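PDB 6O0A: flavohemoglobin from Malassezia yamatoensis, which probably detoxifies nitric oxide by oxidising it to nitrate at a heme supplied with electrons from NAD(P)H through bound FAD. Local coordinates for residues Val102-Gly110 with Gly205-Arg213; Pro113-Phe124 with Thr144-Ile155. All blocks are in the same frame, centred on the assembly; numbering follows the deposited sequence.

Contact 1 of 2, residues Val102-Gly110 with Gly205-Arg213; sequences VANKHASLG and GQYISIYAR. With HEM (protoporphyrin IX containing Fe), chain C.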
loop_
_atom_site.group_PDB
_atom_site.type_symbol
_atom_site.label_atom_id
_atom_site.label_comp_id
_atom_site.label_asym_id
_atom_site.label_seq_id
_atom_site.Cartn_x
_atom_site.Cartn_y
_atom_site.Cartn_z
ATOM N N VAL A 102 0.149 -6.837 -4.062
ATOM C CA VAL A 102 0.832 -6.430 -5.285
ATOM C C VAL A 102 -0.168 -6.204 -6.412
ATOM O O VAL A 102 -0.074 -5.217 -7.151
ATOM C CB VAL A 102 1.896 -7.471 -5.678
ATOM C CG1 VAL A 102 2.513 -7.089 -7.009
ATOM C CG2 VAL A 102 2.980 -7.546 -4.601
ATOM N N ALA A 103 -1.136 -7.114 -6.565
ATOM C CA ALA A 103 -2.120 -6.978 -7.637
ATOM C C ALA A 103 -2.907 -5.677 -7.511
ATOM O O ALA A 103 -3.183 -5.008 -8.515
ATOM C CB ALA A 103 -3.078 -8.169 -7.628
ATOM N N ASN A 104 -3.298 -5.315 -6.287
ATOM C CA ASN A 104 -4.054 -4.080 -6.101
ATOM C C ASN A 104 -3.212 -2.859 -6.446
ATOM O O ASN A 104 -3.711 -1.913 -7.068
ATOM C CB ASN A 104 -4.576 -3.992 -4.667
ATOM C CG ASN A 104 -5.906 -4.729 -4.482
ATOM O OD1 ASN A 104 -6.986 -4.136 -4.597
ATOM N ND2 ASN A 104 -5.829 -6.032 -4.178
ATOM N N LYS A 105 -1.932 -2.861 -6.058
ATOM C CA LYS A 105 -1.040 -1.766 -6.442
ATOM C C LYS A 105 -0.898 -1.685 -7.956
ATOM O O LYS A 105 -0.996 -0.605 -8.548
ATOM C CB LYS A 105 0.326 -1.945 -5.782
ATOM C CG LYS A 105 1.295 -0.787 -6.016
ATOM C CD LYS A 105 0.783 0.481 -5.364
ATOM C CE LYS A 105 0.803 0.379 -3.838
ATOM N NZ LYS A 105 2.173 0.599 -3.291
ATOM N N HIS A 106 -0.654 -2.830 -8.598
ATOM C CA HIS A 106 -0.541 -2.878 -10.054
ATOM C C HIS A 106 -1.784 -2.332 -10.734
ATOM O O HIS A 106 -1.692 -1.607 -11.733
ATOM C CB HIS A 106 -0.320 -4.315 -10.501
ATOM C CG HIS A 106 1.078 -4.784 -10.321
ATOM N ND1 HIS A 106 1.449 -6.093 -10.532
ATOM C CD2 HIS A 106 2.199 -4.121 -9.956
ATOM C CE1 HIS A 106 2.745 -6.218 -10.310
ATOM N NE2 HIS A 106 3.216 -5.038 -9.944
ATOM N N ALA A 107 -2.957 -2.733 -10.252
ATOM C CA ALA A 107 -4.206 -2.261 -10.840
ATOM C C ALA A 107 -4.353 -0.756 -10.664
ATOM O O ALA A 107 -4.750 -0.051 -11.599
ATOM C CB ALA A 107 -5.393 -3.005 -10.223
ATOM N N SER A 108 -4.013 -0.245 -9.476
ATOM C CA SER A 108 -3.998 1.194 -9.245
ATOM C C SER A 108 -3.172 1.915 -10.297
ATOM O O SER A 108 -3.565 2.978 -10.794
ATOM C CB SER A 108 -3.427 1.481 -7.855
ATOM O OG SER A 108 -3.500 2.850 -7.543
ATOM N N LEU A 109 -2.017 1.348 -10.644
ATOM C CA LEU A 109 -1.100 1.911 -11.632
ATOM C C LEU A 109 -1.467 1.539 -13.067
ATOM O O LEU A 109 -0.805 1.995 -14.014
ATOM C CB LEU A 109 0.328 1.455 -11.292
ATOM C CG LEU A 109 0.801 1.944 -9.918
ATOM C CD1 LEU A 109 2.008 1.156 -9.409
ATOM C CD2 LEU A 109 1.076 3.429 -9.950
ATOM N N GLY A 110 -2.510 0.734 -13.256
ATOM C CA GLY A 110 -2.988 0.427 -14.593
ATOM C C GLY A 110 -2.140 -0.568 -15.350
ATOM O O GLY A 110 -2.167 -0.581 -16.583
ATOM N N GLY A 205 -10.981 2.057 3.460
ATOM C CA GLY A 205 -9.629 1.540 3.506
ATOM C C GLY A 205 -8.925 1.559 2.164
ATOM O O GLY A 205 -7.688 1.440 2.122
ATOM N N GLN A 206 -9.660 1.717 1.071
ATOM C CA GLN A 206 -8.982 1.700 -0.218
ATOM C C GLN A 206 -8.296 3.034 -0.491
ATOM O O GLN A 206 -8.546 4.058 0.157
ATOM C CB GLN A 206 -9.961 1.353 -1.338
ATOM C CG GLN A 206 -10.465 -0.097 -1.270
ATOM C CD GLN A 206 -11.237 -0.499 -2.505
ATOM O OE1 GLN A 206 -12.094 0.243 -2.980
ATOM N NE2 GLN A 206 -10.927 -1.675 -3.040
ATOM N N TYR A 207 -7.403 3.005 -1.480
ATOM C CA TYR A 207 -6.602 4.146 -1.874
ATOM C C TYR A 207 -6.759 4.381 -3.367
ATOM O O TYR A 207 -7.261 3.528 -4.101
ATOM C CB TYR A 207 -5.124 3.923 -1.539
ATOM C CG TYR A 207 -4.527 2.687 -2.198
ATOM C CD1 TYR A 207 -4.024 2.734 -3.495
ATOM C CD2 TYR A 207 -4.456 1.478 -1.520
ATOM C CE1 TYR A 207 -3.464 1.605 -4.079
ATOM C CE2 TYR A 207 -3.904 0.363 -2.100
ATOM C CZ TYR A 207 -3.413 0.432 -3.382
ATOM O OH TYR A 207 -2.862 -0.698 -3.942
ATOM N N ILE A 208 -6.310 5.554 -3.810
ATOM C CA ILE A 208 -6.191 5.852 -5.228
ATOM C C ILE A 208 -4.744 6.238 -5.489
ATOM O O ILE A 208 -4.010 6.639 -4.587
ATOM C CB ILE A 208 -7.159 6.973 -5.695
ATOM C CG1 ILE A 208 -7.167 8.180 -4.742
ATOM C CG2 ILE A 208 -8.607 6.445 -5.792
ATOM C CD1 ILE A 208 -5.953 9.088 -4.791
ATOM N N SER A 209 -4.338 6.116 -6.742
ATOM C CA SER A 209 -3.113 6.741 -7.214
ATOM C C SER A 209 -3.481 8.053 -7.898
ATOM O O SER A 209 -4.366 8.076 -8.763
ATOM C CB SER A 209 -2.351 5.834 -8.193
ATOM O OG SER A 209 -1.791 4.695 -7.552
ATOM N N ILE A 210 -2.837 9.137 -7.481
ATOM C CA ILE A 210 -3.013 10.445 -8.094
ATOM C C ILE A 210 -1.710 10.810 -8.798
ATOM O O ILE A 210 -0.614 10.468 -8.323
ATOM C CB ILE A 210 -3.432 11.507 -7.052
ATOM C CG1 ILE A 210 -3.762 12.827 -7.749
ATOM C CG2 ILE A 210 -2.369 11.687 -5.985
ATOM C CD1 ILE A 210 -4.612 13.744 -6.912
ATOM N N TYR A 211 -1.842 11.494 -9.938
ATOM C CA TYR A 211 -0.748 11.740 -10.872
ATOM C C TYR A 211 -0.504 13.234 -11.023
ATOM O O TYR A 211 -1.447 14.002 -11.231
ATOM C CB TYR A 211 -1.069 11.138 -12.250
ATOM C CG TYR A 211 -1.136 9.630 -12.258
ATOM C CD1 TYR A 211 -2.197 8.953 -11.649
ATOM C CD2 TYR A 211 -0.136 8.881 -12.856
ATOM C CE1 TYR A 211 -2.250 7.564 -11.644
ATOM C CE2 TYR A 211 -0.188 7.497 -12.873
ATOM C CZ TYR A 211 -1.249 6.844 -12.255
ATOM O OH TYR A 211 -1.290 5.468 -12.253
ATOM N N ALA A 212 0.764 13.633 -10.962
ATOM C CA ALA A 212 1.148 14.982 -11.364
ATOM C C ALA A 212 2.550 14.924 -11.951
ATOM O O ALA A 212 3.265 13.929 -11.812
ATOM C CB ALA A 212 1.086 15.963 -10.192
ATOM N N ARG A 213 2.950 16.005 -12.604
ATOM C CA ARG A 213 4.274 16.020 -13.209
ATOM C C ARG A 213 5.301 16.602 -12.250
ATOM O O ARG A 213 5.006 17.519 -11.471
ATOM C CB ARG A 213 4.268 16.788 -14.530
ATOM C CG ARG A 213 3.475 16.030 -15.577
ATOM C CD ARG A 213 3.708 16.442 -17.002
ATOM N NE ARG A 213 2.794 15.646 -17.811
ATOM C CZ ARG A 213 3.127 14.514 -18.425
ATOM N NH1 ARG A 213 4.368 14.059 -18.375
ATOM N NH2 ARG A 213 2.210 13.844 -19.106
HETATM C CHA HEM C . 5.386 -2.475 -7.279
HETATM C CHB HEM C . 6.316 -7.239 -7.761
HETATM C CHC HEM C . 5.727 -6.860 -12.563
HETATM C CHD HEM C . 5.462 -2.036 -12.129
HETATM C C1A HEM C . 5.665 -3.799 -6.990
HETATM C C2A HEM C . 5.874 -4.359 -5.673
HETATM C C3A HEM C . 6.123 -5.668 -5.806
HETATM C C4A HEM C . 6.103 -5.989 -7.219
HETATM C CMA HEM C . 6.410 -6.678 -4.676
HETATM C CAA HEM C . 5.783 -3.569 -4.350
HETATM C CBA HEM C . 4.317 -3.658 -3.934
HETATM C CGA HEM C . 4.087 -2.843 -2.684
HETATM O O1A HEM C . 4.493 -1.655 -2.654
HETATM O O2A HEM C . 3.493 -3.379 -1.718
HETATM C C1B HEM C . 6.230 -7.561 -9.101
HETATM C C2B HEM C . 6.416 -8.880 -9.677
HETATM C C3B HEM C . 6.270 -8.774 -11.013
HETATM C C4B HEM C . 5.965 -7.388 -11.313
HETATM C CMB HEM C . 6.752 -10.127 -8.835
HETATM C CAB HEM C . 6.355 -9.874 -12.100
HETATM C CBB HEM C . 6.303 -11.195 -11.860
HETATM C C1C HEM C . 5.645 -5.515 -12.856
HETATM C C2C HEM C . 5.583 -4.956 -14.182
HETATM C C3C HEM C . 5.506 -3.616 -14.076
HETATM C C4C HEM C . 5.535 -3.298 -12.665
HETATM C CMC HEM C . 5.575 -5.827 -15.459
HETATM C CAC HEM C . 5.452 -2.524 -15.178
HETATM C CBC HEM C . 6.001 -2.696 -16.395
HETATM C C1D HEM C . 5.413 -1.755 -10.779
HETATM C C2D HEM C . 5.319 -0.417 -10.224
HETATM C C3D HEM C . 5.309 -0.523 -8.897
HETATM C C4D HEM C . 5.384 -1.932 -8.548
HETATM C CMD HEM C . 5.264 0.878 -11.067
HETATM C CAD HEM C . 5.225 0.658 -7.906
HETATM C CBD HEM C . 6.589 0.805 -7.236
HETATM C CGD HEM C . 7.568 1.540 -8.123
HETATM O O1D HEM C . 7.217 2.623 -8.664
HETATM O O2D HEM C . 8.723 1.051 -8.274
HETATM N NA HEM C . 5.813 -4.825 -7.911
HETATM N NB HEM C . 5.960 -6.681 -10.125
HETATM N NC HEM C . 5.607 -4.478 -11.943
HETATM N ND HEM C . 5.439 -2.655 -9.732
HETATM FE FE HEM C . 5.433 -4.710 -9.911
HETATM O O HOH W 1 -5.894 2.695 -6.517
HETATM O O HOH W 2 -3.513 4.461 -13.546
HETATM O O HOH W 3 0.655 4.306 -13.527
#
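Tyr207 crosses Lys105 at about a right angle, its OH 3.3 Å from Lys105 CA and 3.8 Å from Lys105 CE. Its chi1 of 58° places CG between the backbone N and the carbonyl carbon, which swings the ring off the strand and over the last turns of the helix. Lys105, bent at chi2, chi3 and chi4, curls back to give heme O1A a weak bond from NZ, 3.3 Å long; both Lys105 and Tyr207 also touch FAD. At the ring's edge stands Ser108 OG, which accepts a short bond from Ser209 OG (2.5 Å) and itself donates to a water held by Tyr207 O. Ser209 OG is also bonded to Gln223.

The helix is the proximal F helix of the globin fold, and the strand belongs to the antiparallel FAD-binding barrel. On the helix face turned from the strand, His106 NE2 binds the heme iron at 2.2 Å, while its ND1 is hydrogen-bonded to Glu158. A Schellman motif at Gly110 ends the helix. There Tyr211 OH lies 3.6 Å from Leu109 CA; it donates to a water on Ser108 O and accepts, in the ring plane, from another on Leu109 O.

Contact 2 of 2, residues Pro113-Phe124 with Thr144-Ile155; sequences PDEYDTVYKYLF and TEVYWLLARALI. With HEM (protoporphyrin IX containing Fe), chain C.
Pro113 CB meets Ile155 CG2 at 4.1 Å. From there helix 115-131 runs antiparallel to helix 137-163, the two short segments at 157°. Tyr116 follows as a knob among Tyr147, Ala151, Leu154 and Ile155. Its ring slides past Ile155 in the opposite direction, CE1 3.4 Å from Ile155 CG1, while the heme methyl CMC lies over one face. The OH passes Leu154 CB to bond Glu158, as in the His-Glu-Tyr arrangement of flavohemoglobins. Tyr116 O accepts twice: from Tyr120 N within the helix, and from Tyr147 OH (2.7 Å), which lies in the carbonyl plane on a lone pair. Asp117 then brings OD1 to 3.0 Å from Trp148 CH2, carboxylate and ring planes turned 56° apart.

Val119 splits its branches, CG1 against Tyr147 OH and CG2 against heme CMC at 3.3 Å. Tyr120, with CG anti to its N (chi1 177°), turns a ring edge to the face of Tyr147 and has Trp148 NE1 over one of its own faces; its OH stands 2.6 Å from Thr144 OG1. With Val119, Tyr120 and Leu123, Phe124 completes the hole for Tyr147, its CE1 3.9 Å from Tyr147 CB.

This is the globin G-H pair: helix 96-108 packs against Tyr116 and Leu154, helix 75-89 against Leu123 and Leu150, and helix 25-53 against Val119 and Val146.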
loop_
_atom_site.group_PDB
_atom_site.type_symbol
_atom_site.label_atom_id
_atom_site.label_comp_id
_atom_site.label_asym_id
_atom_site.label_seq_id
_atom_site.Cartn_x
_atom_site.Cartn_y
_atom_site.Cartn_z
ATOM N N PRO A 113 -1.148 -6.685 -18.937
ATOM C CA PRO A 113 -0.452 -7.982 -18.879
ATOM C C PRO A 113 0.755 -8.089 -19.797
ATOM O O PRO A 113 1.713 -8.800 -19.457
ATOM C CB PRO A 113 -1.541 -8.988 -19.279
ATOM C CG PRO A 113 -2.815 -8.315 -19.033
ATOM C CD PRO A 113 -2.590 -6.838 -19.212
ATOM N N ASP A 114 0.759 -7.404 -20.943
ATOM C CA ASP A 114 1.891 -7.504 -21.862
ATOM C C ASP A 114 3.191 -7.026 -21.237
ATOM O O ASP A 114 4.272 -7.447 -21.674
ATOM C CB ASP A 114 1.617 -6.698 -23.137
ATOM C CG ASP A 114 0.630 -7.382 -24.059
ATOM O OD1 ASP A 114 0.229 -8.528 -23.765
ATOM O OD2 ASP A 114 0.255 -6.766 -25.080
ATOM N N GLU A 115 3.122 -6.150 -20.229
ATOM C CA GLU A 115 4.365 -5.632 -19.674
ATOM C C GLU A 115 5.108 -6.654 -18.824
ATOM O O GLU A 115 6.274 -6.422 -18.493
ATOM C CB GLU A 115 4.109 -4.356 -18.872
ATOM C CG GLU A 115 3.474 -3.235 -19.700
ATOM C CD GLU A 115 4.413 -2.623 -20.736
ATOM O OE1 GLU A 115 5.560 -3.102 -20.910
ATOM O OE2 GLU A 115 4.001 -1.636 -21.380
ATOM N N TYR A 116 4.480 -7.777 -18.464
ATOM C CA TYR A 116 5.242 -8.805 -17.768
ATOM C C TYR A 116 6.316 -9.384 -18.672
ATOM O O TYR A 116 7.355 -9.838 -18.185
ATOM C CB TYR A 116 4.311 -9.896 -17.246
ATOM C CG TYR A 116 3.523 -9.444 -16.025
ATOM C CD1 TYR A 116 2.315 -8.775 -16.164
ATOM C CD2 TYR A 116 4.002 -9.677 -14.743
ATOM C CE1 TYR A 116 1.588 -8.361 -15.048
ATOM C CE2 TYR A 116 3.295 -9.275 -13.628
ATOM C CZ TYR A 116 2.087 -8.617 -13.789
ATOM O OH TYR A 116 1.385 -8.213 -12.680
ATOM N N ASP A 117 6.090 -9.362 -19.991
ATOM C CA ASP A 117 7.132 -9.762 -20.937
ATOM C C ASP A 117 8.303 -8.784 -20.910
ATOM O O ASP A 117 9.467 -9.189 -21.029
ATOM C CB ASP A 117 6.563 -9.834 -22.354
ATOM C CG ASP A 117 5.507 -10.915 -22.516
ATOM O OD1 ASP A 117 5.653 -12.003 -21.924
ATOM O OD2 ASP A 117 4.532 -10.680 -23.260
ATOM N N THR A 118 8.004 -7.491 -20.770
ATOM C CA THR A 118 9.045 -6.469 -20.676
ATOM C C THR A 118 9.925 -6.690 -19.456
ATOM O O THR A 118 11.158 -6.693 -19.551
ATOM C CB THR A 118 8.398 -5.086 -20.613
ATOM O OG1 THR A 118 7.462 -4.950 -21.694
ATOM C CG2 THR A 118 9.468 -4.000 -20.702
ATOM N N VAL A 119 9.304 -6.870 -18.291
ATOM C CA VAL A 119 10.073 -7.086 -17.076
ATOM C C VAL A 119 10.868 -8.378 -17.168
ATOM O O VAL A 119 12.035 -8.424 -16.762
ATOM C CB VAL A 119 9.148 -7.040 -15.847
ATOM C CG1 VAL A 119 9.779 -7.737 -14.651
ATOM C CG2 VAL A 119 8.888 -5.584 -15.519
ATOM N N TYR A 120 10.281 -9.430 -17.749
ATOM C CA TYR A 120 11.040 -10.668 -17.908
ATOM C C TYR A 120 12.320 -10.418 -18.704
ATOM O O TYR A 120 13.408 -10.842 -18.303
ATOM C CB TYR A 120 10.206 -11.755 -18.592
ATOM C CG TYR A 120 11.069 -12.989 -18.800
ATOM C CD1 TYR A 120 11.295 -13.878 -17.759
ATOM C CD2 TYR A 120 11.726 -13.213 -20.006
ATOM C CE1 TYR A 120 12.116 -14.990 -17.922
ATOM C CE2 TYR A 120 12.556 -14.314 -20.179
ATOM C CZ TYR A 120 12.751 -15.197 -19.134
ATOM O OH TYR A 120 13.576 -16.290 -19.315
ATOM N N LYS A 121 12.197 -9.722 -19.830
ATOM C CA LYS A 121 13.341 -9.499 -20.708
ATOM C C LYS A 121 14.474 -8.789 -19.977
ATOM O O LYS A 121 15.619 -9.256 -19.974
ATOM C CB LYS A 121 12.896 -8.685 -21.922
ATOM C CG LYS A 121 14.046 -8.309 -22.813
ATOM C CD LYS A 121 13.594 -7.524 -24.018
ATOM C CE LYS A 121 14.795 -7.242 -24.919
ATOM N NZ LYS A 121 14.391 -6.600 -26.199
ATOM N N TYR A 122 14.178 -7.653 -19.347
ATOM C CA TYR A 122 15.251 -6.873 -18.734
ATOM C C TYR A 122 15.705 -7.463 -17.412
ATOM O O TYR A 122 16.895 -7.381 -17.089
ATOM C CB TYR A 122 14.816 -5.411 -18.590
ATOM C CG TYR A 122 14.632 -4.849 -19.976
ATOM C CD1 TYR A 122 15.734 -4.638 -20.791
ATOM C CD2 TYR A 122 13.368 -4.660 -20.511
ATOM C CE1 TYR A 122 15.585 -4.189 -22.085
ATOM C CE2 TYR A 122 13.211 -4.213 -21.805
ATOM C CZ TYR A 122 14.324 -3.979 -22.580
ATOM O OH TYR A 122 14.186 -3.548 -23.879
ATOM N N LEU A 123 14.804 -8.085 -16.651
ATOM C CA LEU A 123 15.235 -8.721 -15.413
ATOM C C LEU A 123 16.189 -9.868 -15.708
ATOM O O LEU A 123 17.258 -9.979 -15.096
ATOM C CB LEU A 123 14.028 -9.213 -14.606
ATOM C CG LEU A 123 14.392 -9.935 -13.315
ATOM C CD1 LEU A 123 15.208 -9.002 -12.424
ATOM C CD2 LEU A 123 13.120 -10.357 -12.592
ATOM N N PHE A 124 15.827 -10.737 -16.649
ATOM C CA PHE A 124 16.674 -11.890 -16.892
ATOM C C PHE A 124 17.918 -11.523 -17.681
ATOM O O PHE A 124 18.942 -12.198 -17.532
ATOM C CB PHE A 124 15.842 -12.997 -17.545
ATOM C CG PHE A 124 15.105 -13.832 -16.524
ATOM C CD1 PHE A 124 14.044 -13.288 -15.811
ATOM C CD2 PHE A 124 15.519 -15.125 -16.227
ATOM C CE1 PHE A 124 13.380 -14.033 -14.832
ATOM C CE2 PHE A 124 14.858 -15.877 -15.249
ATOM C CZ PHE A 124 13.790 -15.330 -14.559
ATOM N N THR A 144 13.025 -18.918 -14.712
ATOM C CA THR A 144 11.985 -18.503 -15.647
ATOM C C THR A 144 10.636 -19.125 -15.288
ATOM O O THR A 144 9.600 -18.451 -15.340
ATOM C CB THR A 144 12.414 -18.867 -17.068
ATOM O OG1 THR A 144 13.585 -18.106 -17.396
ATOM C CG2 THR A 144 11.307 -18.580 -18.076
ATOM N N GLU A 145 10.628 -20.412 -14.918
ATOM C CA GLU A 145 9.383 -21.040 -14.496
ATOM C C GLU A 145 8.800 -20.329 -13.279
ATOM O O GLU A 145 7.595 -20.051 -13.235
ATOM C CB GLU A 145 9.610 -22.517 -14.185
ATOM C CG GLU A 145 8.292 -23.236 -13.901
ATOM C CD GLU A 145 8.457 -24.711 -13.578
ATOM O OE1 GLU A 145 9.527 -25.285 -13.876
ATOM O OE2 GLU A 145 7.502 -25.291 -13.017
ATOM N N VAL A 146 9.648 -20.026 -12.290
ATOM C CA VAL A 146 9.219 -19.289 -11.103
ATOM C C VAL A 146 8.626 -17.944 -11.502
ATOM O O VAL A 146 7.534 -17.574 -11.057
ATOM C CB VAL A 146 10.399 -19.114 -10.126
ATOM C CG1 VAL A 146 10.019 -18.210 -8.945
ATOM C CG2 VAL A 146 10.883 -20.460 -9.625
ATOM N N TYR A 147 9.323 -17.205 -12.374
ATOM C CA TYR A 147 8.816 -15.908 -12.808
ATOM C C TYR A 147 7.422 -16.030 -13.414
ATOM O O TYR A 147 6.524 -15.248 -13.091
ATOM C CB TYR A 147 9.767 -15.257 -13.820
ATOM C CG TYR A 147 9.240 -13.909 -14.307
ATOM C CD1 TYR A 147 8.376 -13.814 -15.404
ATOM C CD2 TYR A 147 9.574 -12.736 -13.641
ATOM C CE1 TYR A 147 7.873 -12.577 -15.832
ATOM C CE2 TYR A 147 9.080 -11.496 -14.064
ATOM C CZ TYR A 147 8.226 -11.430 -15.152
ATOM O OH TYR A 147 7.739 -10.197 -15.559
ATOM N N TRP A 148 7.229 -16.975 -14.336
ATOM C CA TRP A 148 5.958 -17.003 -15.053
ATOM C C TRP A 148 4.819 -17.551 -14.203
ATOM O O TRP A 148 3.663 -17.166 -14.411
ATOM C CB TRP A 148 6.110 -17.775 -16.370
ATOM C CG TRP A 148 6.803 -16.892 -17.376
ATOM C CD1 TRP A 148 8.037 -17.073 -17.928
ATOM C CD2 TRP A 148 6.321 -15.636 -17.877
ATOM N NE1 TRP A 148 8.339 -16.024 -18.768
ATOM C CE2 TRP A 148 7.301 -15.129 -18.751
ATOM C CE3 TRP A 148 5.145 -14.901 -17.682
ATOM C CZ2 TRP A 148 7.142 -13.918 -19.429
ATOM C CZ3 TRP A 148 4.989 -13.702 -18.356
ATOM C CH2 TRP A 148 5.983 -13.222 -19.214
ATOM N N LEU A 149 5.112 -18.423 -13.237
ATOM C CA LEU A 149 4.080 -18.819 -12.283
ATOM C C LEU A 149 3.545 -17.606 -11.545
ATOM O O LEU A 149 2.328 -17.452 -11.373
ATOM C CB LEU A 149 4.643 -19.823 -11.282
ATOM C CG LEU A 149 4.808 -21.265 -11.739
ATOM C CD1 LEU A 149 5.534 -22.049 -10.668
ATOM C CD2 LEU A 149 3.440 -21.858 -12.011
ATOM N N LEU A 150 4.450 -16.740 -11.095
ATOM C CA LEU A 150 4.064 -15.547 -10.353
ATOM C C LEU A 150 3.375 -14.535 -11.262
ATOM O O LEU A 150 2.330 -13.979 -10.910
ATOM C CB LEU A 150 5.310 -14.953 -9.701
ATOM C CG LEU A 150 5.298 -13.693 -8.842
ATOM C CD1 LEU A 150 4.269 -13.809 -7.749
ATOM C CD2 LEU A 150 6.678 -13.535 -8.247
ATOM N N ALA A 151 3.944 -14.287 -12.442
ATOM C CA ALA A 151 3.324 -13.356 -13.381
ATOM C C ALA A 151 1.908 -13.788 -13.743
ATOM O O ALA A 151 0.992 -12.958 -13.792
ATOM C CB ALA A 151 4.180 -13.236 -14.641
ATOM N N ARG A 152 1.706 -15.080 -14.006
ATOM C CA ARG A 152 0.374 -15.543 -14.385
ATOM C C ARG A 152 -0.615 -15.354 -13.238
ATOM O O ARG A 152 -1.765 -14.958 -13.462
ATOM C CB ARG A 152 0.416 -17.012 -14.829
ATOM C CG ARG A 152 1.148 -17.231 -16.155
ATOM C CD ARG A 152 1.018 -18.669 -16.641
ATOM N NE ARG A 152 2.193 -19.122 -17.385
ATOM C CZ ARG A 152 3.070 -20.011 -16.926
ATOM N NH1 ARG A 152 4.106 -20.369 -17.676
ATOM N NH2 ARG A 152 2.909 -20.550 -15.723
ATOM N N ALA A 153 -0.182 -15.633 -12.003
ATOM C CA ALA A 153 -1.047 -15.443 -10.841
ATOM C C ALA A 153 -1.448 -13.977 -10.689
ATOM O O ALA A 153 -2.624 -13.663 -10.477
ATOM C CB ALA A 153 -0.337 -15.942 -9.583
ATOM N N LEU A 154 -0.481 -13.068 -10.810
ATOM C CA LEU A 154 -0.771 -11.638 -10.691
ATOM C C LEU A 154 -1.674 -11.153 -11.820
ATOM O O LEU A 154 -2.623 -10.396 -11.583
ATOM C CB LEU A 154 0.533 -10.843 -10.679
ATOM C CG LEU A 154 1.385 -10.967 -9.416
ATOM C CD1 LEU A 154 2.735 -10.272 -9.610
ATOM C CD2 LEU A 154 0.619 -10.389 -8.217
ATOM N N ILE A 155 -1.391 -11.575 -13.054
ATOM C CA ILE A 155 -2.221 -11.196 -14.196
ATOM C C ILE A 155 -3.671 -11.618 -13.975
ATOM O O ILE A 155 -4.609 -10.850 -14.243
ATOM C CB ILE A 155 -1.632 -11.802 -15.488
ATOM C CG1 ILE A 155 -0.392 -11.012 -15.911
ATOM C CG2 ILE A 155 -2.674 -11.848 -16.597
ATOM C CD1 ILE A 155 0.515 -11.750 -16.891
HETATM C CHA HEM C . 5.386 -2.475 -7.279
HETATM C CHB HEM C . 6.316 -7.239 -7.761
HETATM C CHC HEM C . 5.727 -6.860 -12.563
HETATM C CHD HEM C . 5.462 -2.036 -12.129
HETATM C C1A HEM C . 5.665 -3.799 -6.990
HETATM C C2A HEM C . 5.874 -4.359 -5.673
HETATM C C3A HEM C . 6.123 -5.668 -5.806
HETATM C C4A HEM C . 6.103 -5.989 -7.219
HETATM C CMA HEM C . 6.410 -6.678 -4.676
HETATM C CAA HEM C . 5.783 -3.569 -4.350
HETATM C CBA HEM C . 4.317 -3.658 -3.934
HETATM C CGA HEM C . 4.087 -2.843 -2.684
HETATM O O1A HEM C . 4.493 -1.655 -2.654
HETATM O O2A HEM C . 3.493 -3.379 -1.718
HETATM C C1B HEM C . 6.230 -7.561 -9.101
HETATM C C2B HEM C . 6.416 -8.880 -9.677
HETATM C C3B HEM C . 6.270 -8.774 -11.013
HETATM C C4B HEM C . 5.965 -7.388 -11.313
HETATM C CMB HEM C . 6.752 -10.127 -8.835
HETATM C CAB HEM C . 6.355 -9.874 -12.100
HETATM C CBB HEM C . 6.303 -11.195 -11.860
HETATM C C1C HEM C . 5.645 -5.515 -12.856
HETATM C C2C HEM C . 5.583 -4.956 -14.182
HETATM C C3C HEM C . 5.506 -3.616 -14.076
HETATM C C4C HEM C . 5.535 -3.298 -12.665
HETATM C CMC HEM C . 5.575 -5.827 -15.459
HETATM C CAC HEM C . 5.452 -2.524 -15.178
HETATM C CBC HEM C . 6.001 -2.696 -16.395
HETATM C C1D HEM C . 5.413 -1.755 -10.779
HETATM C C2D HEM C . 5.319 -0.417 -10.224
HETATM C C3D HEM C . 5.309 -0.523 -8.897
HETATM C C4D HEM C . 5.384 -1.932 -8.548
HETATM C CMD HEM C . 5.264 0.878 -11.067
HETATM C CAD HEM C . 5.225 0.658 -7.906
HETATM C CBD HEM C . 6.589 0.805 -7.236
HETATM C CGD HEM C . 7.568 1.540 -8.123
HETATM O O1D HEM C . 7.217 2.623 -8.664
HETATM O O2D HEM C . 8.723 1.051 -8.274
HETATM N NA HEM C . 5.813 -4.825 -7.911
HETATM N NB HEM C . 5.960 -6.681 -10.125
HETATM N NC HEM C . 5.607 -4.478 -11.943
HETATM N ND HEM C . 5.439 -2.655 -9.732
HETATM FE FE HEM C . 5.433 -4.710 -9.911
#

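Overall arrangement
From the N terminus the chain runs through helices 25-53, 64-69 and 75-89 before helix 96-108 opens contact 1. Helix 115-131 comes next, and helix 137-163 turns back on it to close contact 2, a short loop inside the globin domain. Only after strands 171-181 and 186-193 does strand 207-213 return to helix 96-108 and close contact 1, so contact 2 is nested within that longer loop. Contact 1 joins the globin domain to the FAD-binding barrel, whereas contact 2 lies within the globin domain, pairing two of its helices beside the heme. Their centres are about 20 Å apart, yet they touch beside the heme, where His106 meets Tyr116 and Val102 meets Leu154.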